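Local coordinates for cupin 2, conserved barrel domain protein (Shewanella frigidimarina NCIMB 400, PDB 3D82) that is of unknown function but binds a nickel ion inside a small cupin-type beta barrel, at residues F42-H47 / A64-N69; T50-I55 / V84-M89; P22-E27 / Q32-K37; N17-P22 / K91-I96; L61-A64 / N69-L72. All coordinates share one frame; numbering follows the deposited sequence. Where two conformers were deposited one is given.

Contacts 1 and 2 meet at the nickel ion: contact 1 supplies His45 and His47, contact 2 supplies Glu52 and His86, and their centres lie about 8 Å apart. Contact 5 is the hairpin of the three-stranded sheet that also holds strand 86-90; Ala64 N and Lys87 O come within 2.9 Å where it adjoins contact 2, and its centre is about 9 Å from that of contact 1. Contacts 3 and 4 adjoin each other, their centres about 12 Å apart, with Val36 N and Ile96 O 2.9 Å apart between neighbouring strands. Contact 3 lies about 21 Å from contact 1, centre to centre, across the chain's centre. Trp20 in contact 4 packs on Phe42 in contact 1.

Contact 1: F42-H47 / A64-N69; sequences FVWHEH and AFRDQN. With NI (nickel (II) ion), chain L.
A cation-pi stack of Arg66 on Trp44 joins the metal-binding loop after strand 31-39 to the end of strand 60-65 and the turn that follows. The guanidinium lies flat over one face of the indole, planes 9° apart, with CZ of Arg66 3.6 Å from the centroid of the Trp44 five-membered ring. Arg66 CD lies over the six-membered ring, on the same face, in a CH-pi contact, the bend at chi2 (-62°) bringing the chain back across the indole. At the far rim Trp44 CH2 meets Ala64 CB at 3.6 Å, and the Phe65 carbonyl O sits near the ring plane. Replacing Trp44 by an alanine would probably leave the Arg66 guanidinium without its flat support and open a gap beside Ala64 CB. Next along the loop, His45 NE2 binds nickel at 2.3 Å and His47 NE2 at 2.4 Å. His45 ND1 donates to Val43 O at 2.9 Å, fixing the ring's rotation. Arg66 also forms a salt bridge with Glu85, just before strand 86-90, and Trp44 packs on Lys87 of that strand.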
# COMPACT_ATOMS: atom_id res chain seq x y z
N PHE D 42 10.38 4.43 -18.86
CA PHE D 42 10.43 5.76 -18.27
C PHE D 42 11.85 6.31 -18.59
O PHE D 42 12.42 5.98 -19.64
CB PHE D 42 10.09 5.68 -16.76
CG PHE D 42 9.69 7.03 -16.12
CD1 PHE D 42 8.66 7.80 -16.64
CD2 PHE D 42 10.34 7.48 -14.96
CE1 PHE D 42 8.29 9.04 -16.05
CE2 PHE D 42 9.99 8.71 -14.37
CZ PHE D 42 8.96 9.49 -14.91
N VAL D 43 12.42 7.13 -17.71
CA VAL D 43 13.75 7.72 -17.84
C VAL D 43 14.51 7.42 -16.55
O VAL D 43 13.91 7.13 -15.52
CB VAL D 43 13.68 9.27 -18.06
CG1 VAL D 43 13.14 9.61 -19.49
CG2 VAL D 43 12.83 9.98 -16.95
N TRP D 44 15.84 7.47 -16.63
CA TRP D 44 16.70 7.31 -15.48
C TRP D 44 16.61 8.56 -14.63
O TRP D 44 16.86 9.66 -15.10
CB TRP D 44 18.16 7.11 -15.90
CG TRP D 44 18.40 5.83 -16.58
CD1 TRP D 44 18.52 5.62 -17.92
CD2 TRP D 44 18.59 4.56 -15.95
NE1 TRP D 44 18.76 4.29 -18.16
CE2 TRP D 44 18.82 3.62 -16.97
CE3 TRP D 44 18.60 4.13 -14.62
CZ2 TRP D 44 19.04 2.27 -16.71
CZ3 TRP D 44 18.81 2.79 -14.35
CH2 TRP D 44 19.04 1.87 -15.40
N HIS D 45 16.28 8.38 -13.36
CA HIS D 45 16.14 9.49 -12.44
C HIS D 45 16.27 8.97 -11.02
O HIS D 45 16.30 7.75 -10.81
CB HIS D 45 14.76 10.12 -12.62
CG HIS D 45 13.65 9.23 -12.19
ND1 HIS D 45 13.33 8.06 -12.85
CD2 HIS D 45 12.84 9.28 -11.11
CE1 HIS D 45 12.35 7.45 -12.21
NE2 HIS D 45 12.03 8.17 -11.16
N GLU D 46 16.34 9.91 -10.07
CA GLU D 46 16.43 9.60 -8.63
C GLU D 46 15.62 10.60 -7.80
O GLU D 46 15.24 11.66 -8.30
CB GLU D 46 17.90 9.58 -8.15
CG GLU D 46 18.57 10.95 -7.81
CD GLU D 46 19.96 10.81 -7.19
OE1 GLU D 46 20.23 11.46 -6.16
OE2 GLU D 46 20.79 10.04 -7.72
N HIS D 47 15.37 10.23 -6.54
CA HIS D 47 14.69 11.09 -5.56
C HIS D 47 15.72 11.19 -4.45
O HIS D 47 15.90 10.24 -3.67
CB HIS D 47 13.36 10.48 -5.10
CG HIS D 47 12.45 10.14 -6.24
ND1 HIS D 47 11.75 11.08 -6.95
CD2 HIS D 47 12.20 8.95 -6.84
CE1 HIS D 47 11.08 10.49 -7.92
NE2 HIS D 47 11.35 9.20 -7.89
N ALA D 64 14.73 -0.97 -13.76
CA ALA D 64 16.14 -1.07 -14.11
C ALA D 64 16.94 -0.23 -13.12
O ALA D 64 16.51 0.85 -12.71
CB ALA D 64 16.38 -0.58 -15.52
N PHE D 65 18.08 -0.79 -12.68
CA PHE D 65 19.06 -0.07 -11.87
C PHE D 65 20.31 -0.04 -12.71
O PHE D 65 20.41 -0.76 -13.70
CB PHE D 65 19.25 -0.71 -10.50
CG PHE D 65 18.00 -0.68 -9.68
CD1 PHE D 65 17.09 -1.74 -9.72
CD2 PHE D 65 17.69 0.44 -8.91
CE1 PHE D 65 15.90 -1.70 -8.98
CE2 PHE D 65 16.49 0.50 -8.17
CZ PHE D 65 15.60 -0.57 -8.21
N ARG D 66 21.28 0.78 -12.33
CA ARG D 66 22.53 0.89 -13.09
C ARG D 66 23.42 -0.36 -13.14
O ARG D 66 24.23 -0.48 -14.06
CB ARG D 66 23.35 2.08 -12.60
CG ARG D 66 22.69 3.42 -12.85
CD ARG D 66 22.50 3.68 -14.34
NE ARG D 66 22.12 5.04 -14.59
CZ ARG D 66 21.90 5.56 -15.80
NH1 ARG D 66 21.96 4.82 -16.92
NH2 ARG D 66 21.58 6.84 -15.89
N ASP D 67 23.25 -1.25 -12.17
CA ASP D 67 24.02 -2.49 -12.06
C ASP D 67 23.20 -3.77 -12.26
O ASP D 67 23.79 -4.82 -12.51
CB ASP D 67 24.73 -2.53 -10.69
CG ASP D 67 23.78 -2.43 -9.48
OD1 ASP D 67 22.69 -1.81 -9.59
OD2 ASP D 67 24.15 -2.94 -8.40
N GLN D 68 21.87 -3.69 -12.20
CA GLN D 68 20.99 -4.86 -12.28
C GLN D 68 19.52 -4.46 -12.50
O GLN D 68 19.20 -3.27 -12.53
CB GLN D 68 21.09 -5.65 -10.96
CG GLN D 68 20.74 -4.84 -9.70
CD GLN D 68 21.06 -5.59 -8.43
OE1 GLN D 68 20.38 -6.56 -8.07
NE2 GLN D 68 22.08 -5.12 -7.70
N ASN D 69 18.67 -5.46 -12.69
CA ASN D 69 17.22 -5.27 -12.87
C ASN D 69 16.44 -6.14 -11.91
O ASN D 69 16.90 -7.21 -11.51
CB ASN D 69 16.80 -5.63 -14.30
CG ASN D 69 17.08 -4.51 -15.30
OD1 ASN D 69 18.08 -3.80 -15.21
ND2 ASN D 69 16.18 -4.36 -16.28
NI NI L . 11.01 7.30 -9.25

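Contact 2: T50-I55 / V84-M89; sequences TDEVFI and VEHKPM. With NI (nickel (II) ion), chain L.
Glu52 and His86 meet at the nickel ion, each giving it one atom: Glu52 OE1 at 2.4 Å and His86 NE2 at 2.4 Å. Glu52 OE1 and His86 NE2 are 3.3 Å apart, neighbours in the coordination shell that are held together by the metal and not by a hydrogen bond. The carboxylate and imidazole planes stand 83° apart. With His45 and His47 they complete the protein's share of the site, the three-histidine, one-glutamate set familiar from metal-binding cupins.

In the second shell, His86 ND1 donates to Val84 O at 2.8 Å; the acceptor lies close to the imidazole plane, so the bond fixes the ring's rotation and leaves NE2 directed at the metal. Glu52 reaches inward on an extended chain, CG anti to the backbone N (chi1 -177°), which carries OE1 from its strand to the ion. Its other oxygen, OE2, lies close to the carboxylate of Glu100, a group of like charge.

Deeper in the barrel, the side chains of Phe54 and Pro88 cross at about a right angle, Phe54 CZ lying 3.9 Å from Pro88 CG. The contact thus spans the interior between strand 52-56 of the five-stranded sheet and strand 86-90 of the three-stranded one, with Ile96 of strand 93-101 and Ile80 of strand 76-80 packing against Phe54.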
# COMPACT_ATOMS: atom_id res chain seq x y z
N THR D 50 14.10 11.17 -0.55
CA THR D 50 13.09 10.22 -0.06
C THR D 50 13.15 8.84 -0.69
O THR D 50 13.46 8.71 -1.89
CB THR D 50 11.62 10.79 -0.25
OG1 THR D 50 10.67 9.88 0.33
CG2 THR D 50 11.27 11.00 -1.74
N ASP D 51 12.84 7.83 0.12
CA ASP D 51 12.59 6.49 -0.41
C ASP D 51 11.27 6.60 -1.21
O ASP D 51 10.47 7.51 -0.99
CB ASP D 51 12.38 5.45 0.68
CG ASP D 51 13.58 5.28 1.58
OD1 ASP D 51 14.73 5.58 1.18
OD2 ASP D 51 13.35 4.84 2.72
N GLU D 52 11.05 5.66 -2.12
CA GLU D 52 9.85 5.62 -2.95
C GLU D 52 9.38 4.17 -3.04
O GLU D 52 10.17 3.28 -3.35
CB GLU D 52 10.17 6.16 -4.35
CG GLU D 52 8.97 6.24 -5.29
CD GLU D 52 9.36 6.76 -6.65
OE1 GLU D 52 10.18 6.11 -7.31
OE2 GLU D 52 8.84 7.81 -7.10
N VAL D 53 8.10 3.95 -2.77
CA VAL D 53 7.50 2.63 -2.81
C VAL D 53 6.71 2.40 -4.09
O VAL D 53 5.97 3.27 -4.51
CB VAL D 53 6.60 2.39 -1.56
CG1 VAL D 53 5.77 1.07 -1.69
CG2 VAL D 53 7.49 2.35 -0.29
N PHE D 54 6.91 1.23 -4.70
CA PHE D 54 6.13 0.75 -5.84
C PHE D 54 5.40 -0.51 -5.40
O PHE D 54 6.01 -1.41 -4.82
CB PHE D 54 7.02 0.35 -7.01
CG PHE D 54 7.58 1.50 -7.77
CD1 PHE D 54 8.68 2.18 -7.29
CD2 PHE D 54 7.02 1.88 -9.00
CE1 PHE D 54 9.21 3.25 -7.99
CE2 PHE D 54 7.54 2.96 -9.70
CZ PHE D 54 8.63 3.64 -9.21
N ILE D 55 4.10 -0.54 -5.65
CA ILE D 55 3.27 -1.72 -5.41
C ILE D 55 2.61 -2.00 -6.76
O ILE D 55 1.98 -1.10 -7.33
CB ILE D 55 2.21 -1.49 -4.34
CG1 ILE D 55 2.85 -1.04 -3.01
CG2 ILE D 55 1.37 -2.76 -4.11
CD1 ILE D 55 1.85 -0.73 -1.88
N VAL D 84 18.96 6.53 -5.22
CA VAL D 84 19.28 5.40 -6.09
C VAL D 84 18.58 5.66 -7.44
O VAL D 84 17.36 5.84 -7.49
CB VAL D 84 18.87 4.05 -5.42
CG1 VAL D 84 19.05 2.87 -6.39
CG2 VAL D 84 19.68 3.85 -4.13
N GLU D 85 19.39 5.78 -8.50
CA GLU D 85 18.88 5.91 -9.87
C GLU D 85 18.14 4.67 -10.32
O GLU D 85 18.62 3.55 -10.13
CB GLU D 85 19.97 6.14 -10.91
CG GLU D 85 20.35 7.54 -11.14
CD GLU D 85 21.20 7.67 -12.38
OE1 GLU D 85 22.34 7.17 -12.38
OE2 GLU D 85 20.71 8.27 -13.36
N HIS D 86 17.02 4.89 -10.99
CA HIS D 86 16.18 3.80 -11.46
C HIS D 86 15.34 4.21 -12.66
O HIS D 86 15.10 5.40 -12.89
CB HIS D 86 15.29 3.32 -10.32
CG HIS D 86 14.45 4.40 -9.73
ND1 HIS D 86 14.96 5.38 -8.90
CD2 HIS D 86 13.13 4.67 -9.85
CE1 HIS D 86 14.00 6.21 -8.55
NE2 HIS D 86 12.87 5.79 -9.11
N LYS D 87 14.90 3.21 -13.42
CA LYS D 87 14.07 3.43 -14.63
C LYS D 87 12.98 2.34 -14.69
O LYS D 87 13.27 1.19 -15.08
CB LYS D 87 14.95 3.41 -15.88
CG LYS D 87 14.20 3.73 -17.15
CD LYS D 87 15.13 3.78 -18.37
CE LYS D 87 15.61 2.40 -18.78
NZ LYS D 87 16.36 2.47 -20.09
N PRO D 88 11.75 2.66 -14.24
CA PRO D 88 10.67 1.70 -14.39
C PRO D 88 10.32 1.46 -15.85
O PRO D 88 10.45 2.37 -16.67
CB PRO D 88 9.50 2.35 -13.65
CG PRO D 88 10.12 3.36 -12.77
CD PRO D 88 11.31 3.86 -13.51
N MSE D 89 9.92 0.23 -16.15
CA MSE D 89 9.55 -0.21 -17.51
C MSE D 89 8.47 -1.28 -17.43
O MSE D 89 8.45 -2.05 -16.47
CB MSE D 89 10.74 -0.86 -18.21
CG MSE D 89 12.02 -0.07 -18.21
SE MSE D 89 13.42 -1.17 -18.89
CE MSE D 89 13.59 -2.49 -17.43
NI NI L . 11.01 7.30 -9.25

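Contact 3: P22-E27 / Q32-K37; sequences PRVIAE and QFKLVK
Phe33 and Leu35, the residues most covered here, share one face of the antiparallel hairpin 23-28/31-39 with Ala26, and both meet Ile25. A classic beta bulge sets this up: Ile25 and Ala26 together face Phe33, Ile25 N donating to Phe33 O at 2.8 Å and Phe33 N to Ala26 O at 3.0 Å. The Ile25 chain crosses Leu35 at about a right angle, its CD1 3.7 Å from Leu35 CG. Its CG1 stands between the backbone N and the carbonyl carbon (chi1 59°), a placing that also brings this atom to 4.1 Å from Phe33 CB. Pro22, next in buried area, lies alongside Val36, Pro22 CB 3.7 Å from Val36 CG2. On the other face Val24 CG2 touches Lys34 CG, and Gln32 NE2 makes a weak hydrogen bond to Glu27 OE2 at 3.4 Å; the Lys34 amine reaches a salt bridge with Glu100. Phe33, Leu35 and Ile25 thus make an apolar patch against Ile99, Met97 and helix 9-14, whereas the other face is mixed, Val24 lying among polar-ended Glu27, Gln32 and Lys34.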
# COMPACT_ATOMS: atom_id res chain seq x y z
N PRO D 22 0.43 10.04 -12.57
CA PRO D 22 -0.07 9.56 -11.29
C PRO D 22 -1.28 10.34 -10.76
O PRO D 22 -1.31 11.56 -10.87
CB PRO D 22 1.15 9.66 -10.35
CG PRO D 22 2.33 9.75 -11.26
CD PRO D 22 1.84 10.48 -12.46
N ARG D 23 -2.27 9.61 -10.27
CA ARG D 23 -3.48 10.19 -9.71
C ARG D 23 -3.45 9.95 -8.20
O ARG D 23 -3.44 8.80 -7.78
CB ARG D 23 -4.72 9.53 -10.29
CG ARG D 23 -4.89 9.70 -11.79
CD ARG D 23 -5.23 11.13 -12.21
NE ARG D 23 -5.89 11.11 -13.51
CZ ARG D 23 -5.29 11.14 -14.71
NH1 ARG D 23 -3.96 11.20 -14.86
NH2 ARG D 23 -6.06 11.11 -15.80
N VAL D 24 -3.47 11.03 -7.41
CA VAL D 24 -3.48 10.95 -5.95
C VAL D 24 -4.84 10.40 -5.49
O VAL D 24 -5.85 11.02 -5.73
CB VAL D 24 -3.21 12.33 -5.29
CG1 VAL D 24 -3.38 12.26 -3.76
CG2 VAL D 24 -1.80 12.85 -5.66
N ILE D 25 -4.84 9.24 -4.86
CA ILE D 25 -6.10 8.64 -4.33
C ILE D 25 -6.29 8.80 -2.82
O ILE D 25 -7.40 8.65 -2.32
CB ILE D 25 -6.29 7.16 -4.73
CG1 ILE D 25 -5.15 6.26 -4.24
CG2 ILE D 25 -6.48 7.04 -6.25
CD1 ILE D 25 -5.48 4.82 -4.37
N ALA D 26 -5.21 9.07 -2.09
CA ALA D 26 -5.31 9.24 -0.64
C ALA D 26 -4.12 9.98 -0.10
O ALA D 26 -3.09 10.10 -0.77
CB ALA D 26 -5.43 7.88 0.04
N GLU D 27 -4.29 10.51 1.10
CA GLU D 27 -3.26 11.21 1.83
C GLU D 27 -3.16 10.67 3.25
O GLU D 27 -4.19 10.46 3.89
CB GLU D 27 -3.53 12.69 1.84
CG GLU D 27 -3.39 13.29 0.45
CD GLU D 27 -3.32 14.79 0.48
OE1 GLU D 27 -4.31 15.41 0.91
OE2 GLU D 27 -2.26 15.35 0.07
N GLN D 32 1.42 10.82 0.03
CA GLN D 32 0.36 10.59 -0.97
C GLN D 32 0.45 9.17 -1.53
O GLN D 32 1.55 8.63 -1.68
CB GLN D 32 0.48 11.59 -2.09
CG GLN D 32 0.15 13.04 -1.66
CD GLN D 32 0.33 14.03 -2.76
OE1 GLN D 32 1.24 13.91 -3.58
NE2 GLN D 32 -0.55 15.04 -2.80
N PHE D 33 -0.72 8.57 -1.77
CA PHE D 33 -0.86 7.26 -2.42
C PHE D 33 -1.32 7.65 -3.81
O PHE D 33 -2.30 8.38 -3.94
CB PHE D 33 -1.92 6.40 -1.73
CG PHE D 33 -1.50 5.91 -0.37
CD1 PHE D 33 -1.41 6.79 0.70
CD2 PHE D 33 -1.20 4.56 -0.17
CE1 PHE D 33 -0.98 6.35 1.96
CE2 PHE D 33 -0.80 4.10 1.11
CZ PHE D 33 -0.67 5.01 2.16
N LYS D 34 -0.60 7.19 -4.82
CA LYS D 34 -0.87 7.59 -6.21
C LYS D 34 -0.97 6.36 -7.09
O LYS D 34 -0.11 5.49 -7.03
CB LYS D 34 0.28 8.48 -6.71
CG LYS D 34 0.30 9.86 -6.05
CD LYS D 34 1.68 10.39 -5.71
CE LYS D 34 2.46 10.97 -6.84
NZ LYS D 34 3.82 11.42 -6.30
N LEU D 35 -1.98 6.35 -7.95
CA LEU D 35 -2.18 5.27 -8.92
C LEU D 35 -1.65 5.72 -10.25
O LEU D 35 -1.83 6.88 -10.63
CB LEU D 35 -3.66 4.89 -9.04
CG LEU D 35 -4.31 4.29 -7.80
CD1 LEU D 35 -5.69 3.81 -8.20
CD2 LEU D 35 -3.51 3.16 -7.15
N VAL D 36 -1.00 4.80 -10.96
CA VAL D 36 -0.45 5.09 -12.28
C VAL D 36 -0.66 3.88 -13.22
O VAL D 36 -0.63 2.73 -12.76
CB VAL D 36 1.10 5.39 -12.20
CG1 VAL D 36 1.54 6.32 -13.33
CG2 VAL D 36 1.53 6.01 -10.84
N LYS D 37 -0.91 4.16 -14.49
CA LYS D 37 -0.93 3.16 -15.55
C LYS D 37 0.35 3.42 -16.35
O LYS D 37 0.61 4.56 -16.73
CB LYS D 37 -2.19 3.28 -16.42
CG LYS D 37 -3.43 2.78 -15.69
CD LYS D 37 -4.69 2.94 -16.50
CE LYS D 37 -5.87 2.37 -15.74
NZ LYS D 37 -7.12 2.32 -16.59

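Contact 4: N17-P22 / K91-I96; sequences NQHWSP and KEECKI
His19 and Glu93 meet through a single short hydrogen bond, His19 NE2 to Glu93 OE2 at 2.6 Å, which carries this contact between the loop 17-22 and the start of strand 93-101. The acceptor lies near the imidazole plane, at the ring edge, and the bond is nearly straight, with an angle of 163° at the hydrogen. The carboxylate is turned steeply against the ring, the two planes 72° apart, and OE2 is met on its anti side, somewhat out of the carboxylate plane. Glu93 stretches out to make this reach: CG is anti to the backbone N (chi1 179°) and the chain stays extended beyond it. So short a bond is consistent with a strongly polarised pair, and the carboxylate would tend to favour a protonated imidazole.

The loop behind the ring is braced at its backbone. His19 O accepts from Gln18 NE2 at 3.3 Å and from Ser21 OG at 3.0 Å, so one carbonyl takes two side-chain donors. A leucine in place of His19 would probably leave the Glu93 carboxylate without this partner and set its chain free to turn.

The His19 side chain also packs on Lys37 and Glu39 of strand 31-39, which lies beside strand 93-101 in the five-stranded sheet; the loop, which links helix 9-14 to strand 23-28, runs beside strand 31-39, with a backbone hydrogen bond between Trp20 and Lys37.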
# COMPACT_ATOMS: atom_id res chain seq x y z
N ASN D 17 -7.33 6.48 -18.35
CA ASN D 17 -6.53 5.64 -19.23
C ASN D 17 -5.17 6.24 -19.56
O ASN D 17 -4.33 5.52 -20.09
CB ASN D 17 -7.33 5.30 -20.49
CG ASN D 17 -8.49 4.33 -20.21
OD1 ASN D 17 -8.42 3.49 -19.30
ND2 ASN D 17 -9.55 4.44 -21.00
N GLN D 18 -4.93 7.51 -19.23
CA GLN D 18 -3.66 8.18 -19.51
C GLN D 18 -2.52 7.53 -18.75
O GLN D 18 -2.64 7.30 -17.55
CB GLN D 18 -3.72 9.66 -19.14
CG GLN D 18 -2.43 10.46 -19.44
CD GLN D 18 -2.07 10.50 -20.90
OE1 GLN D 18 -2.89 10.89 -21.73
NE2 GLN D 18 -0.84 10.12 -21.23
N HIS D 19 -1.43 7.26 -19.45
CA HIS D 19 -0.27 6.61 -18.89
C HIS D 19 0.70 7.62 -18.27
O HIS D 19 0.65 8.82 -18.61
CB HIS D 19 0.44 5.77 -19.97
CG HIS D 19 -0.28 4.51 -20.33
ND1 HIS D 19 0.27 3.58 -21.19
CD2 HIS D 19 -1.45 3.98 -19.89
CE1 HIS D 19 -0.56 2.56 -21.30
NE2 HIS D 19 -1.60 2.77 -20.51
N TRP D 20 1.54 7.12 -17.37
CA TRP D 20 2.62 7.90 -16.68
C TRP D 20 2.16 9.21 -15.99
O TRP D 20 2.92 10.18 -15.89
CB TRP D 20 3.73 8.22 -17.69
CG TRP D 20 4.33 7.03 -18.36
CD1 TRP D 20 4.17 6.66 -19.66
CD2 TRP D 20 5.21 6.08 -17.77
NE1 TRP D 20 4.89 5.52 -19.92
CE2 TRP D 20 5.54 5.14 -18.78
CE3 TRP D 20 5.75 5.93 -16.49
CZ2 TRP D 20 6.39 4.05 -18.54
CZ3 TRP D 20 6.60 4.84 -16.25
CH2 TRP D 20 6.91 3.92 -17.28
N SER D 21 0.91 9.22 -15.55
CA SER D 21 0.27 10.40 -14.98
C SER D 21 -0.35 9.96 -13.67
O SER D 21 -1.50 9.50 -13.66
CB SER D 21 -0.73 10.95 -15.96
OG SER D 21 -0.05 11.32 -17.12
N PRO D 22 0.43 10.04 -12.57
CA PRO D 22 -0.07 9.56 -11.29
C PRO D 22 -1.28 10.34 -10.76
O PRO D 22 -1.31 11.56 -10.87
CB PRO D 22 1.15 9.66 -10.35
CG PRO D 22 2.33 9.75 -11.26
CD PRO D 22 1.84 10.48 -12.46
N LYS D 91 6.47 -4.05 -20.32
CA LYS D 91 6.29 -4.56 -21.68
C LYS D 91 4.82 -4.38 -22.13
O LYS D 91 4.57 -4.04 -23.29
CB LYS D 91 6.73 -6.03 -21.78
CG LYS D 91 8.24 -6.26 -21.48
CD LYS D 91 8.65 -7.75 -21.56
N GLU D 92 3.88 -4.61 -21.22
CA GLU D 92 2.45 -4.41 -21.46
C GLU D 92 1.95 -3.44 -20.41
O GLU D 92 2.69 -3.14 -19.45
CB GLU D 92 1.72 -5.75 -21.33
CG GLU D 92 2.10 -6.81 -22.39
CD GLU D 92 1.39 -6.63 -23.73
OE1 GLU D 92 2.05 -6.81 -24.79
OE2 GLU D 92 0.18 -6.33 -23.73
N GLU D 93 0.70 -2.97 -20.54
CA GLU D 93 0.13 -2.04 -19.55
C GLU D 93 0.24 -2.64 -18.15
O GLU D 93 -0.05 -3.83 -17.94
CB GLU D 93 -1.32 -1.62 -19.85
CG GLU D 93 -1.91 -0.66 -18.77
CD GLU D 93 -3.27 -0.08 -19.13
OE1 GLU D 93 -4.30 -0.58 -18.59
OE2 GLU D 93 -3.32 0.86 -19.95
N CYS D 94 0.69 -1.82 -17.21
CA CYS D 94 0.85 -2.24 -15.83
C CYS D 94 0.20 -1.22 -14.90
O CYS D 94 0.37 -0.02 -15.10
CB CYS D 94 2.33 -2.39 -15.54
SG CYS D 94 2.68 -3.00 -13.92
N LYS D 95 -0.55 -1.69 -13.91
CA LYS D 95 -1.25 -0.85 -12.95
C LYS D 95 -0.46 -0.86 -11.66
O LYS D 95 -0.27 -1.94 -11.06
CB LYS D 95 -2.69 -1.35 -12.72
CG LYS D 95 -3.57 -1.20 -13.95
CD LYS D 95 -4.98 -1.78 -13.74
CE LYS D 95 -5.72 -1.89 -15.07
NZ LYS D 95 -7.04 -2.54 -14.91
N ILE D 96 0.01 0.32 -11.25
CA ILE D 96 0.83 0.47 -10.06
C ILE D 96 0.32 1.52 -9.09
O ILE D 96 -0.51 2.37 -9.45
CB ILE D 96 2.31 0.80 -10.41
CG1 ILE D 96 2.47 2.19 -11.07
CG2 ILE D 96 2.86 -0.28 -11.33
CD1 ILE D 96 3.93 2.66 -11.26

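Contact 5: L61-A64 / N69-L72; sequences LQIA and NITL
Ile63 and Ile70 pair in the antiparallel beta hairpin of strands 60-65 and 69-73, part of the three-stranded sheet of the cupin barrel. Their backbones form a hydrogen-bonded pair, Ile63 N to Ile70 O at 3.0 Å and Ile70 N to Ile63 O at 3.1 Å. Leu61 and Leu72 make a second such pair two residues along, and all four aliphatic chains lie on one face, the buried one.

Followed outward, the Ile63 side chain begins at CB, which rests 4.0 Å from Ile70 CG1. That neighbouring atom sits between its own backbone N and carbonyl carbon (chi1 72°), which turns it toward Ile63 CB and within 3.8 Å of Ile63 O. From CB, CG1 of Ile63 runs on beside the backbone N and leads to CD1, whose approach to Leu72 CD1, at 4.5 Å, is a loose one. Beyond the hairpin, the Ile63 chain packs on Phe54, Ile80 and the metal ligand His86, which places it about 8 Å from the nickel ion, nearest atoms, probably as part of the lining of the site.

The opposite face carries Gln62 and Thr71, side by side and pointing the same way, with Ala64 and Asn69 further along. The edge strand 69-73 also meets the second subunit, where Gln3 of that chain accepts from Thr71 N. Gln62 and Thr71 touch through Gln62 CG and Thr71 OG1, 4.1 Å apart.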
# COMPACT_ATOMS: atom_id res chain seq x y z
N LEU D 61 5.86 -5.34 -13.80
CA LEU D 61 6.72 -4.16 -13.84
C LEU D 61 8.17 -4.60 -13.70
O LEU D 61 8.47 -5.50 -12.92
CB LEU D 61 6.39 -3.23 -12.67
CG LEU D 61 7.15 -1.89 -12.63
CD1 LEU D 61 6.67 -0.97 -13.78
CD2 LEU D 61 6.99 -1.22 -11.29
N GLN D 62 9.05 -3.98 -14.48
CA GLN D 62 10.50 -4.13 -14.35
C GLN D 62 11.02 -2.78 -13.87
O GLN D 62 10.45 -1.75 -14.23
CB GLN D 62 11.14 -4.45 -15.68
CG GLN D 62 10.67 -5.73 -16.31
CD GLN D 62 11.24 -5.91 -17.69
OE1 GLN D 62 10.65 -5.44 -18.69
NE2 GLN D 62 12.43 -6.51 -17.77
N ILE D 63 12.02 -2.79 -13.00
CA ILE D 63 12.70 -1.55 -12.59
C ILE D 63 14.17 -1.78 -12.87
O ILE D 63 14.77 -2.72 -12.31
CB ILE D 63 12.48 -1.14 -11.12
CG1 ILE D 63 10.98 -1.12 -10.78
CG2 ILE D 63 13.12 0.24 -10.88
CD1 ILE D 63 10.67 -0.68 -9.36
N ALA D 64 14.73 -0.97 -13.76
CA ALA D 64 16.14 -1.07 -14.11
C ALA D 64 16.94 -0.23 -13.12
O ALA D 64 16.51 0.85 -12.71
CB ALA D 64 16.38 -0.58 -15.52
N ASN D 69 18.67 -5.46 -12.69
CA ASN D 69 17.22 -5.27 -12.87
C ASN D 69 16.44 -6.14 -11.91
O ASN D 69 16.90 -7.21 -11.51
CB ASN D 69 16.80 -5.63 -14.30
CG ASN D 69 17.08 -4.51 -15.30
OD1 ASN D 69 18.08 -3.80 -15.21
ND2 ASN D 69 16.18 -4.36 -16.28
N ILE D 70 15.25 -5.66 -11.53
CA ILE D 70 14.29 -6.42 -10.73
C ILE D 70 12.97 -6.46 -11.51
O ILE D 70 12.75 -5.65 -12.39
CB ILE D 70 14.10 -5.86 -9.30
CG1 ILE D 70 13.34 -4.53 -9.28
CG2 ILE D 70 15.47 -5.77 -8.58
CD1 ILE D 70 13.13 -3.97 -7.90
N THR D 71 12.14 -7.46 -11.19
CA THR D 71 10.81 -7.65 -11.76
C THR D 71 9.80 -7.78 -10.62
O THR D 71 10.05 -8.51 -9.67
CB THR D 71 10.77 -8.93 -12.63
OG1 THR D 71 11.68 -8.77 -13.73
CG2 THR D 71 9.35 -9.21 -13.17
N LEU D 72 8.70 -7.03 -10.70
CA LEU D 72 7.59 -7.08 -9.74
C LEU D 72 6.33 -7.56 -10.44
O LEU D 72 5.99 -7.06 -11.52
CB LEU D 72 7.32 -5.72 -9.11
CG LEU D 72 8.26 -5.23 -8.00
CD1 LEU D 72 9.66 -4.96 -8.55
CD2 LEU D 72 7.69 -3.95 -7.36